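Local coordinates for coclaurine N-methyltransferase (Coptis japonica, PDB 6GKV), which methylates the ring nitrogen of coclaurine and related tetrahydroisoquinolines in alkaloid biosynthesis, using S-adenosyl-L-methionine as methyl donor, at residues L139-A142 / Q143-N147. Residues are numbered along the deposited sequence; the frame is centred on the assembly and turned at random.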
# COMPACT_ATOMS: atom_id res chain seq x y z
N LEU A 139 25.48 -16.45 -10.10
CA LEU A 139 26.88 -16.37 -10.49
C LEU A 139 27.54 -15.08 -10.01
O LEU A 139 28.71 -15.06 -9.63
CB LEU A 139 27.01 -16.49 -12.02
CG LEU A 139 26.31 -17.74 -12.54
CD1 LEU A 139 26.40 -17.90 -14.08
CD2 LEU A 139 26.87 -18.96 -11.80
N HIS A 140 26.76 -14.00 -10.02
CA HIS A 140 27.27 -12.68 -9.66
C HIS A 140 27.56 -12.60 -8.17
O HIS A 140 28.64 -12.16 -7.76
CB HIS A 140 26.25 -11.61 -10.07
CG HIS A 140 26.67 -10.21 -9.73
ND1 HIS A 140 26.34 -9.61 -8.53
CD2 HIS A 140 27.37 -9.30 -10.43
CE1 HIS A 140 26.82 -8.38 -8.51
NE2 HIS A 140 27.46 -8.17 -9.65
N VAL A 141 26.60 -13.03 -7.36
CA VAL A 141 26.78 -13.07 -5.92
C VAL A 141 27.88 -14.08 -5.56
O VAL A 141 28.72 -13.80 -4.71
CB VAL A 141 25.46 -13.44 -5.19
CG1 VAL A 141 25.70 -13.74 -3.71
CG2 VAL A 141 24.44 -12.33 -5.35
N ALA A 142 27.86 -15.23 -6.23
CA ALA A 142 28.88 -16.25 -5.97
C ALA A 142 30.25 -15.66 -6.19
O ALA A 142 31.16 -15.89 -5.41
CB ALA A 142 28.68 -17.47 -6.87
N GLN A 143 30.39 -14.87 -7.26
CA GLN A 143 31.71 -14.51 -7.70
C GLN A 143 32.49 -13.71 -6.69
O GLN A 143 33.44 -14.25 -6.13
CB GLN A 143 31.68 -13.80 -9.06
CG GLN A 143 32.12 -14.83 -10.07
CD GLN A 143 32.25 -14.35 -11.48
OE1 GLN A 143 31.36 -14.59 -12.30
NE2 GLN A 143 33.38 -13.74 -11.80
N LYS A 144 32.13 -12.47 -6.43
CA LYS A 144 32.92 -11.77 -5.42
C LYS A 144 32.19 -11.58 -4.08
O LYS A 144 32.21 -10.51 -3.48
CB LYS A 144 33.46 -10.44 -5.95
CG LYS A 144 34.49 -10.60 -7.07
CD LYS A 144 35.57 -11.63 -6.71
CE LYS A 144 36.59 -11.22 -5.65
NZ LYS A 144 37.67 -12.26 -5.52
N TYR A 145 31.54 -12.65 -3.64
CA TYR A 145 31.42 -12.96 -2.23
C TYR A 145 31.87 -14.41 -2.05
O TYR A 145 31.03 -15.29 -1.88
CB TYR A 145 30.00 -12.77 -1.71
CG TYR A 145 29.40 -11.38 -1.81
CD1 TYR A 145 29.85 -10.34 -1.00
CD2 TYR A 145 28.35 -11.13 -2.69
CE1 TYR A 145 29.29 -9.07 -1.10
CE2 TYR A 145 27.78 -9.87 -2.78
CZ TYR A 145 28.25 -8.85 -1.99
OH TYR A 145 27.67 -7.61 -2.09
N LYS A 146 33.17 -14.65 -2.12
CA LYS A 146 33.73 -16.00 -2.19
C LYS A 146 33.32 -16.91 -1.03
O LYS A 146 33.38 -18.13 -1.14
CB LYS A 146 35.25 -15.95 -2.24
CG LYS A 146 35.81 -15.03 -3.30
CD LYS A 146 37.33 -14.97 -3.25
CE LYS A 146 37.96 -16.25 -3.75
NZ LYS A 146 39.44 -16.11 -3.88
N ASN A 147 32.93 -16.30 0.09
CA ASN A 147 32.59 -17.07 1.27
C ASN A 147 31.09 -17.10 1.49
O ASN A 147 30.61 -17.42 2.58
CB ASN A 147 33.31 -16.52 2.48
CG ASN A 147 34.81 -16.69 2.37
OD1 ASN A 147 35.56 -15.72 2.40
ND2 ASN A 147 35.25 -17.94 2.22
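The ring of Y145 turns one edge to V141. V141 O lies at that edge, near the ring plane, 3.4 Å from Y145 CD2. V141 CG1 meets the same ring atom, Y145 CD2, at 3.9 Å. CG1 is the V141 branch anti to the backbone N (chi1 169°), and this brings it to the ring. C116 of helix 104-118 touches both V141 and Y145, so the pair packs against that helix.

The chain of Q143 is extended beyond CG and carries its amide close to L139 O. Its OE1 is hydrogen-bonded to R170 NH1, which satisfies OE1 and ties the amide to R170. Nearer the backbone, Q143 CG runs past L139 O at 3.4 Å.

Backbone bonds close the last turn of the helix. Q143 N donates to L139 O at 2.9 Å, the i to i-4 bond of the helix. Q143 N also makes a weak bond to H140 O at 3.3 Å. Y145 N gives a weak bond to V141 O (3.2 Å), although K144 has already left helical geometry. One carbonyl thus meets both the amide and the ring edge of Y145.

A142 and V141 rest on V150 of strand 149-154. L139 faces I163 and S167 of helix 157-168. This is the C-terminal end of helix 136-143, where a short loop leads to strand 149-154 in the Rossmann-like methyltransferase domain.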